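Local coordinates for protein putative poly(3-hydroxybutyrate) depolymerase LpqC (Bordetella parapertussis 12822, PDB 3D0K) that is a putative poly(3-hydroxybutyrate) depolymerase, probably a serine hydrolase that cleaves ester bonds, at residues P228-Q233 against Y238-H243. Numbering follows the deposited sequence.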
ATOM      1  N   PRO A 228     -18.778 -12.930  -4.065  1.00 31.17           N
ATOM      2  CA  PRO A 228     -18.561 -14.273  -3.523  1.00 29.34           C
ATOM      3  C   PRO A 228     -17.097 -14.584  -3.177  1.00 28.13           C
ATOM      4  O   PRO A 228     -16.832 -15.268  -2.177  1.00 26.24           O
ATOM      5  CB  PRO A 228     -19.077 -15.188  -4.638  1.00 28.75           C
ATOM      6  CG  PRO A 228     -20.091 -14.339  -5.345  1.00 29.67           C
ATOM      7  CD  PRO A 228     -19.490 -12.975  -5.365  1.00 30.87           C
ATOM      8  N   ALA A 229     -16.156 -14.093  -3.990  1.00 27.12           N
ATOM      9  CA  ALA A 229     -14.750 -14.352  -3.732  1.00 25.95           C
ATOM     10  C   ALA A 229     -14.297 -13.682  -2.438  1.00 24.48           C
ATOM     11  O   ALA A 229     -13.437 -14.213  -1.746  1.00 25.04           O
ATOM     12  CB  ALA A 229     -13.873 -13.877  -4.935  1.00 26.23           C
ATOM     13  N   ALA A 230     -14.854 -12.519  -2.120  1.00 22.83           N
ATOM     14  CA  ALA A 230     -14.532 -11.873  -0.832  1.00 22.01           C
ATOM     15  C   ALA A 230     -15.185 -12.639   0.333  1.00 21.87           C
ATOM     16  O   ALA A 230     -14.536 -12.944   1.352  1.00 20.82           O
ATOM     17  CB  ALA A 230     -14.944 -10.426  -0.833  1.00 22.46           C
ATOM     18  N   LEU A 231     -16.453 -13.003   0.174  1.00 20.37           N
ATOM     19  CA  LEU A 231     -17.187 -13.733   1.248  1.00 22.02           C
ATOM     20  C   LEU A 231     -16.523 -15.039   1.670  1.00 22.64           C
ATOM     21  O   LEU A 231     -16.435 -15.320   2.867  1.00 21.63           O
ATOM     22  CB  LEU A 231     -18.633 -13.974   0.813  1.00 22.24           C
ATOM     23  CG  LEU A 231     -19.466 -12.702   0.657  1.00 22.87           C
ATOM     24  CD1 LEU A 231     -20.840 -13.083   0.018  1.00 26.61           C
ATOM     25  CD2 LEU A 231     -19.621 -12.008   2.023  1.00 24.39           C
ATOM     26  N   ARG A 232     -16.006 -15.804   0.689  1.00 22.19           N
ATOM     27  CA  ARG A 232     -15.271 -17.047   0.918  1.00 22.87           C
ATOM     28  C   ARG A 232     -14.060 -16.893   1.845  1.00 20.85           C
ATOM     29  O   ARG A 232     -13.667 -17.841   2.520  1.00 21.28           O
ATOM     30  CB  ARG A 232     -14.792 -17.657  -0.437  1.00 23.57           C
ATOM     31  CG  ARG A 232     -15.909 -18.351  -1.194  1.00 27.44           C
ATOM     32  CD  ARG A 232     -15.444 -19.184  -2.385  1.00 26.18           C
ATOM     33  NE  ARG A 232     -14.944 -18.383  -3.493  1.00 30.69           N
ATOM     34  CZ  ARG A 232     -15.689 -17.850  -4.471  1.00 31.01           C
ATOM     35  NH1 ARG A 232     -17.008 -17.989  -4.494  1.00 30.58           N
ATOM     36  NH2 ARG A 232     -15.107 -17.165  -5.427  1.00 30.10           N
ATOM     37  N   GLN A 233     -13.463 -15.698   1.882  1.00 18.84           N
ATOM     38  CA  GLN A 233     -12.332 -15.423   2.762  1.00 18.01           C
ATOM     39  C   GLN A 233     -12.740 -15.156   4.213  1.00 17.77           C
ATOM     40  O   GLN A 233     -11.891 -15.195   5.094  1.00 16.03           O
ATOM     41  CB  GLN A 233     -11.544 -14.226   2.208  1.00 18.33           C
ATOM     42  CG  GLN A 233     -11.115 -14.543   0.793  1.00 17.50           C
ATOM     43  CD  GLN A 233     -10.241 -13.484   0.145  1.00 19.06           C
ATOM     44  OE1 GLN A 233      -9.924 -12.464   0.765  1.00 18.35           O
ATOM     45  NE2 GLN A 233      -9.823 -13.737  -1.121  1.00 19.39           N
ATOM     46  N   TYR A 238     -11.040  -8.783   9.585  1.00 15.31           N
ATOM     47  CA  TYR A 238     -10.095  -9.404  10.513  1.00 17.27           C
ATOM     48  C   TYR A 238      -9.984 -10.918  10.169  1.00 17.34           C
ATOM     49  O   TYR A 238      -8.860 -11.461  10.058  1.00 17.83           O
ATOM     50  CB  TYR A 238     -10.566  -9.165  11.955  1.00 18.27           C
ATOM     51  CG  TYR A 238      -9.712  -9.829  13.033  1.00 21.36           C
ATOM     52  CD1 TYR A 238      -8.316  -9.662  13.058  1.00 23.53           C
ATOM     53  CD2 TYR A 238     -10.322 -10.556  14.068  1.00 25.39           C
ATOM     54  CE1 TYR A 238      -7.543 -10.246  14.042  1.00 26.41           C
ATOM     55  CE2 TYR A 238      -9.552 -11.159  15.078  1.00 27.81           C
ATOM     56  CZ  TYR A 238      -8.166 -10.992  15.058  1.00 25.46           C
ATOM     57  OH  TYR A 238      -7.408 -11.595  16.058  1.00 25.41           O
ATOM     58  N   ALA A 239     -11.128 -11.602   9.974  1.00 16.77           N
ATOM     59  CA  ALA A 239     -11.085 -13.014   9.510  1.00 15.80           C
ATOM     60  C   ALA A 239     -10.326 -13.159   8.190  1.00 16.49           C
ATOM     61  O   ALA A 239      -9.577 -14.119   8.012  1.00 15.35           O
ATOM     62  CB  ALA A 239     -12.472 -13.604   9.350  1.00 17.26           C
ATOM     63  N   ARG A 240     -10.554 -12.229   7.257  1.00 15.15           N
ATOM     64  CA  ARG A 240      -9.926 -12.346   5.957  1.00 16.51           C
ATOM     65  C   ARG A 240      -8.420 -12.220   6.039  1.00 16.05           C
ATOM     66  O   ARG A 240      -7.689 -12.877   5.255  1.00 15.82           O
ATOM     67  CB  ARG A 240     -10.490 -11.317   4.977  1.00 17.09           C
ATOM     68  CG  ARG A 240     -11.945 -11.539   4.773  1.00 16.19           C
ATOM     69  CD  ARG A 240     -12.599 -10.581   3.763  1.00 17.75           C
ATOM     70  NE  ARG A 240     -14.037 -10.860   3.749  1.00 19.15           N
ATOM     71  CZ  ARG A 240     -14.963 -10.083   3.186  1.00 23.41           C
ATOM     72  NH1 ARG A 240     -14.620  -8.957   2.586  1.00 24.38           N
ATOM     73  NH2 ARG A 240     -16.248 -10.410   3.252  1.00 19.56           N
ATOM     74  N   ALA A 241      -7.951 -11.358   6.942  1.00 15.23           N
ATOM     75  CA  ALA A 241      -6.508 -11.179   7.180  1.00 15.23           C
ATOM     76  C   ALA A 241      -5.862 -12.512   7.612  1.00 16.48           C
ATOM     77  O   ALA A 241      -4.844 -12.944   7.072  1.00 15.88           O
ATOM     78  CB  ALA A 241      -6.270 -10.079   8.261  1.00 14.49           C
ATOM     79  N   ARG A 242      -6.519 -13.234   8.513  1.00 17.42           N
ATOM     80  CA  ARG A 242      -6.010 -14.531   8.984  1.00 17.96           C
ATOM     81  C   ARG A 242      -6.043 -15.576   7.868  1.00 17.96           C
ATOM     82  O   ARG A 242      -5.144 -16.411   7.748  1.00 18.74           O
ATOM     83  CB  ARG A 242      -6.860 -15.070  10.153  1.00 19.03           C
ATOM     84  CG  ARG A 242      -7.000 -14.129  11.349  1.00 25.93           C
ATOM     85  CD  ARG A 242      -7.187 -14.986  12.671  1.00 32.12           C
ATOM     86  NE  ARG A 242      -5.831 -15.280  13.150  1.00 41.41           N
ATOM     87  CZ  ARG A 242      -5.211 -14.668  14.163  1.00 43.97           C
ATOM     88  NH1 ARG A 242      -3.957 -15.008  14.461  1.00 45.39           N
ATOM     89  NH2 ARG A 242      -5.830 -13.742  14.900  1.00 43.97           N
ATOM     90  N   HIS A 243      -7.081 -15.513   7.055  1.00 19.03           N
ATOM     91  CA  HIS A 243      -7.266 -16.418   5.923  1.00 18.00           C
ATOM     92  C   HIS A 243      -6.099 -16.201   4.941  1.00 18.28           C
ATOM     93  O   HIS A 243      -5.513 -17.181   4.479  1.00 17.71           O
ATOM     94  CB  HIS A 243      -8.616 -16.137   5.277  1.00 18.68           C
ATOM     95  CG  HIS A 243      -8.990 -17.071   4.164  1.00 20.80           C
ATOM     96  ND1 HIS A 243      -8.590 -16.867   2.859  1.00 26.62           N
ATOM     97  CD2 HIS A 243      -9.754 -18.187   4.150  1.00 21.31           C
ATOM     98  CE1 HIS A 243      -9.082 -17.830   2.087  1.00 24.45           C
ATOM     99  NE2 HIS A 243      -9.791 -18.646   2.845  1.00 24.47           N
TER
HETATM  100  O   HOH W   1      -7.993 -13.875   2.578  1.00 31.25           O
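Gln-233 packs against both Arg-240 and His-243, residues one helical turn apart. Its CA sits almost centrally over one face of the His-243 imidazole, a CH-pi contact 3.9 Å from the ring centroid. With CG of His-243 anti to the backbone N (chi1 -175°), the ring is turned so that one face lies against this alpha carbon; the two side chains run at about a right angle to each other, yet the Gln-233 amide plane is only 12° from that of the ring. CB of Gln-233 also rests 3.7 Å from CG of Arg-240. One water bridges the two segments, donating to Arg-240 O at 2.9 Å and weakly to Gln-233 OE1, and also hydrogen-bonding His-243 ND1; Gln-233 NE2 is tied to Tyr-177 O. The contact joins the short helix 228-231 to the start of helix 237-255, which lies between strands 209-213 and 262-266 in the chain, in a fold consistent with an alpha/beta hydrolase. The extended Arg-240 chain carries its guanidinium back along the short helix, where Ala-230 O lies 3.1 Å above one face, too poorly angled to accept from NE. That NE bonds Gly-234 O instead, while NH1 grips Gly-175 O and Pro-225 O and lies 3.7 Å from Ala-230 CB.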